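Local coordinates for protein alpha-galactosidase (Lactobacillus brevis, PDB 3MI6) that probably hydrolyses terminal, non-reducing alpha-D-galactose residues from alpha-D-galactosides, as a member of glycosyl hydrolase family 36, at residues I468-N481 and Y519-R533. Residues are numbered along the deposited sequence; the frame is centred on the assembly and turned at random.
Sequences IESANLDYIKWDMN and YPNVLFESCASGGGR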
# COMPACT_ATOMS: atom_id res chain seq x y z
N ILE D 468 32.69 14.97 -44.06
CA ILE D 468 31.36 15.31 -44.54
C ILE D 468 31.43 15.82 -45.97
O ILE D 468 30.57 15.48 -46.78
CB ILE D 468 30.71 16.39 -43.67
CG1 ILE D 468 30.41 15.85 -42.28
CG2 ILE D 468 29.45 16.90 -44.32
CD1 ILE D 468 30.03 16.94 -41.29
N GLU D 469 32.45 16.62 -46.27
CA GLU D 469 32.66 17.14 -47.63
C GLU D 469 33.17 16.06 -48.57
O GLU D 469 32.71 15.93 -49.70
CB GLU D 469 33.63 18.33 -47.63
CG GLU D 469 33.06 19.64 -47.08
CD GLU D 469 33.85 20.86 -47.52
OE1 GLU D 469 34.85 20.70 -48.27
OE2 GLU D 469 33.48 21.99 -47.14
N SER D 470 34.12 15.28 -48.08
CA SER D 470 34.75 14.25 -48.88
C SER D 470 33.76 13.15 -49.26
O SER D 470 33.70 12.72 -50.41
CB SER D 470 35.95 13.67 -48.11
OG SER D 470 36.48 12.51 -48.72
N ALA D 471 32.96 12.72 -48.29
CA ALA D 471 32.06 11.59 -48.50
C ALA D 471 30.57 11.97 -48.62
O ALA D 471 29.68 11.10 -48.69
CB ALA D 471 32.27 10.56 -47.39
N ASN D 472 30.30 13.28 -48.66
CA ASN D 472 28.95 13.82 -48.81
C ASN D 472 27.93 13.19 -47.86
O ASN D 472 26.88 12.69 -48.27
CB ASN D 472 28.48 13.72 -50.26
CG ASN D 472 29.47 14.34 -51.23
OD1 ASN D 472 29.53 15.57 -51.39
ND2 ASN D 472 30.28 13.48 -51.86
N LEU D 473 28.26 13.24 -46.58
CA LEU D 473 27.46 12.58 -45.57
C LEU D 473 26.06 13.17 -45.43
O LEU D 473 25.85 14.38 -45.50
CB LEU D 473 28.18 12.65 -44.24
CG LEU D 473 29.53 11.94 -44.25
CD1 LEU D 473 30.17 12.08 -42.89
CD2 LEU D 473 29.36 10.48 -44.62
N ASP D 474 25.08 12.30 -45.23
CA ASP D 474 23.73 12.77 -45.01
C ASP D 474 23.43 12.74 -43.53
O ASP D 474 22.45 13.33 -43.07
CB ASP D 474 22.75 11.87 -45.75
CG ASP D 474 22.86 12.00 -47.23
OD1 ASP D 474 22.45 13.06 -47.75
OD2 ASP D 474 23.37 11.05 -47.87
N TYR D 475 24.30 12.07 -42.78
CA TYR D 475 23.97 11.62 -41.43
C TYR D 475 25.22 11.16 -40.70
O TYR D 475 26.12 10.58 -41.31
CB TYR D 475 22.97 10.46 -41.55
CG TYR D 475 22.68 9.62 -40.33
CD1 TYR D 475 23.52 8.60 -39.94
CD2 TYR D 475 21.50 9.79 -39.61
CE1 TYR D 475 23.23 7.80 -38.84
CE2 TYR D 475 21.19 8.99 -38.52
CZ TYR D 475 22.06 8.00 -38.14
OH TYR D 475 21.76 7.21 -37.04
N ILE D 476 25.28 11.44 -39.41
CA ILE D 476 26.39 11.03 -38.57
C ILE D 476 25.86 10.46 -37.25
O ILE D 476 25.02 11.07 -36.58
CB ILE D 476 27.39 12.20 -38.35
CG1 ILE D 476 28.40 12.27 -39.50
CG2 ILE D 476 28.14 12.04 -37.05
CD1 ILE D 476 29.25 13.51 -39.50
N LYS D 477 26.30 9.27 -36.90
CA LYS D 477 26.05 8.73 -35.58
C LYS D 477 27.23 9.16 -34.72
O LYS D 477 28.37 8.75 -34.96
CB LYS D 477 25.91 7.21 -35.64
CG LYS D 477 25.33 6.55 -34.38
CD LYS D 477 25.24 5.04 -34.60
CE LYS D 477 24.87 4.26 -33.33
NZ LYS D 477 24.86 2.77 -33.53
N TRP D 478 26.96 10.00 -33.74
CA TRP D 478 27.98 10.54 -32.85
C TRP D 478 27.86 9.88 -31.48
O TRP D 478 27.02 10.25 -30.65
CB TRP D 478 27.80 12.06 -32.77
CG TRP D 478 28.65 12.79 -31.77
CD1 TRP D 478 29.18 12.29 -30.62
CD2 TRP D 478 29.01 14.17 -31.80
NE1 TRP D 478 29.86 13.27 -29.94
CE2 TRP D 478 29.77 14.44 -30.64
CE3 TRP D 478 28.77 15.21 -32.71
CZ2 TRP D 478 30.29 15.70 -30.36
CZ3 TRP D 478 29.28 16.47 -32.43
CH2 TRP D 478 30.04 16.70 -31.26
N ASP D 479 28.73 8.90 -31.26
CA ASP D 479 28.65 8.04 -30.09
C ASP D 479 29.57 8.55 -28.97
O ASP D 479 30.28 9.53 -29.15
CB ASP D 479 29.03 6.62 -30.51
CG ASP D 479 28.49 5.57 -29.59
OD1 ASP D 479 28.05 5.92 -28.46
OD2 ASP D 479 28.49 4.38 -29.99
N MSE D 480 29.55 7.88 -27.82
CA MSE D 480 30.31 8.30 -26.64
C MSE D 480 30.22 7.18 -25.59
O MSE D 480 29.21 7.07 -24.88
CB MSE D 480 29.75 9.62 -26.10
CG MSE D 480 30.70 10.38 -25.20
SE MSE D 480 30.73 9.78 -23.34
CE MSE D 480 29.03 10.52 -22.68
N ASN D 481 31.28 6.38 -25.48
CA ASN D 481 31.21 5.06 -24.87
C ASN D 481 31.93 4.80 -23.53
O ASN D 481 32.06 3.65 -23.12
CB ASN D 481 31.66 4.00 -25.87
CG ASN D 481 30.62 3.74 -26.95
OD1 ASN D 481 30.92 3.79 -28.15
ND2 ASN D 481 29.39 3.48 -26.53
N TYR D 519 27.12 22.63 -42.00
CA TYR D 519 26.56 21.58 -42.85
C TYR D 519 25.16 21.19 -42.37
O TYR D 519 24.95 20.05 -41.94
CB TYR D 519 27.46 20.34 -42.85
CG TYR D 519 28.94 20.62 -43.14
CD1 TYR D 519 29.44 20.56 -44.44
CD2 TYR D 519 29.82 20.93 -42.11
CE1 TYR D 519 30.77 20.82 -44.70
CE2 TYR D 519 31.15 21.18 -42.37
CZ TYR D 519 31.62 21.13 -43.66
OH TYR D 519 32.96 21.38 -43.91
N PRO D 520 24.21 22.13 -42.45
CA PRO D 520 22.88 21.97 -41.84
C PRO D 520 22.00 20.85 -42.42
O PRO D 520 20.93 20.61 -41.86
CB PRO D 520 22.21 23.33 -42.08
CG PRO D 520 22.98 23.94 -43.20
CD PRO D 520 24.39 23.46 -43.03
N ASN D 521 22.42 20.18 -43.48
CA ASN D 521 21.59 19.11 -44.07
C ASN D 521 21.96 17.75 -43.52
O ASN D 521 21.45 16.71 -43.96
CB ASN D 521 21.72 19.11 -45.59
CG ASN D 521 21.18 20.38 -46.22
OD1 ASN D 521 20.33 21.07 -45.63
ND2 ASN D 521 21.68 20.71 -47.41
N VAL D 522 22.88 17.76 -42.57
CA VAL D 522 23.36 16.54 -41.99
C VAL D 522 22.51 16.26 -40.76
O VAL D 522 22.40 17.08 -39.86
CB VAL D 522 24.84 16.65 -41.60
CG1 VAL D 522 25.24 15.50 -40.68
CG2 VAL D 522 25.71 16.69 -42.85
N LEU D 523 21.90 15.08 -40.77
CA LEU D 523 21.14 14.56 -39.66
C LEU D 523 22.09 13.95 -38.65
O LEU D 523 22.80 12.99 -38.97
CB LEU D 523 20.20 13.49 -40.19
CG LEU D 523 19.17 12.83 -39.29
CD1 LEU D 523 18.48 13.86 -38.39
CD2 LEU D 523 18.16 12.08 -40.17
N PHE D 524 22.14 14.51 -37.44
CA PHE D 524 22.93 13.92 -36.36
C PHE D 524 22.03 13.09 -35.46
O PHE D 524 21.06 13.60 -34.90
CB PHE D 524 23.64 15.00 -35.52
CG PHE D 524 24.77 15.66 -36.23
CD1 PHE D 524 24.57 16.84 -36.90
CD2 PHE D 524 26.02 15.10 -36.22
CE1 PHE D 524 25.61 17.45 -37.56
CE2 PHE D 524 27.07 15.71 -36.89
CZ PHE D 524 26.86 16.89 -37.56
N GLU D 525 22.35 11.81 -35.36
CA GLU D 525 21.78 10.94 -34.34
C GLU D 525 22.76 10.92 -33.19
O GLU D 525 23.89 10.49 -33.34
CB GLU D 525 21.50 9.51 -34.86
CG GLU D 525 20.78 8.62 -33.82
CD GLU D 525 19.91 7.48 -34.42
OE1 GLU D 525 19.79 6.42 -33.76
OE2 GLU D 525 19.32 7.64 -35.53
N SER D 526 22.32 11.43 -32.05
CA SER D 526 23.12 11.43 -30.83
C SER D 526 23.21 10.01 -30.24
O SER D 526 22.30 9.19 -30.42
CB SER D 526 22.51 12.42 -29.84
OG SER D 526 22.26 11.79 -28.61
N CYS D 527 24.31 9.71 -29.56
CA CYS D 527 24.48 8.37 -29.00
C CYS D 527 25.42 8.41 -27.81
O CYS D 527 26.28 9.26 -27.74
CB CYS D 527 25.02 7.42 -30.07
SG CYS D 527 25.04 5.68 -29.60
N ALA D 528 25.22 7.48 -26.88
CA ALA D 528 26.12 7.33 -25.73
C ALA D 528 25.95 5.93 -25.16
O ALA D 528 25.33 5.76 -24.11
CB ALA D 528 25.83 8.37 -24.66
N SER D 529 26.52 4.94 -25.86
CA SER D 529 26.33 3.54 -25.49
C SER D 529 24.84 3.26 -25.41
O SER D 529 24.36 2.57 -24.50
CB SER D 529 26.98 3.25 -24.13
OG SER D 529 28.37 3.03 -24.25
N GLY D 530 24.09 3.80 -26.36
CA GLY D 530 22.64 3.81 -26.26
C GLY D 530 22.23 5.11 -25.63
O GLY D 530 22.65 6.17 -26.09
N GLY D 531 21.43 5.06 -24.57
CA GLY D 531 20.82 6.28 -24.04
C GLY D 531 21.49 6.96 -22.86
O GLY D 531 20.81 7.47 -21.97
N GLY D 532 22.81 7.01 -22.87
CA GLY D 532 23.57 7.57 -21.76
C GLY D 532 23.65 9.09 -21.77
O GLY D 532 24.20 9.69 -20.86
N ARG D 533 23.12 9.72 -22.81
CA ARG D 533 23.03 11.18 -22.83
C ARG D 533 21.69 11.64 -23.36
O ARG D 533 21.57 12.74 -23.86
CB ARG D 533 24.16 11.79 -23.66
CG ARG D 533 25.34 12.22 -22.85
CD ARG D 533 25.89 13.51 -23.36
NE ARG D 533 26.53 13.38 -24.68
CZ ARG D 533 27.84 13.43 -24.89
NH1 ARG D 533 28.68 13.59 -23.86
NH2 ARG D 533 28.31 13.30 -26.12
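Strands 475-478 and 523-526 run parallel, their axes 4.7 Å apart at closest approach and 18° apart in direction, as neighbours in the eight-stranded beta/alpha barrel of the Melibiase domain. Ile476 N hydrogen-bonds to Leu523 O, and Ile476 O accepts from Glu525 N; Trp478 N continues the ladder to Glu525 O. Tyr475 and Glu525 share one face of the sheet. With CG anti to the backbone N (chi1 168°), the Tyr475 ring leans obliquely toward Glu525, and its OH makes a weak hydrogen bond to Glu525 OE2, 2.9 Å away, which Gln544 also holds. On the other face, Ile476 CG2 lies beside Phe524 CD2 at 3.8 Å. The predicted substrate site lies at the C-terminal ends of the strands. Asp479, the predicted nucleophile, takes Ser529 N on the syn lone pair of OD1 (3.2 Å), while Trp412 holds OD2. An alanine in place of Asp479 is likely to leave Ser529 N without its acceptor here and the 527-529 loop less firmly tied. The bent selenomethionine Met480 sets CE over one face of the Arg533 guanidinium, whose NH2 forms a salt bridge to Glu416. Met480 CE is 3.3 Å from Arg533 NH1.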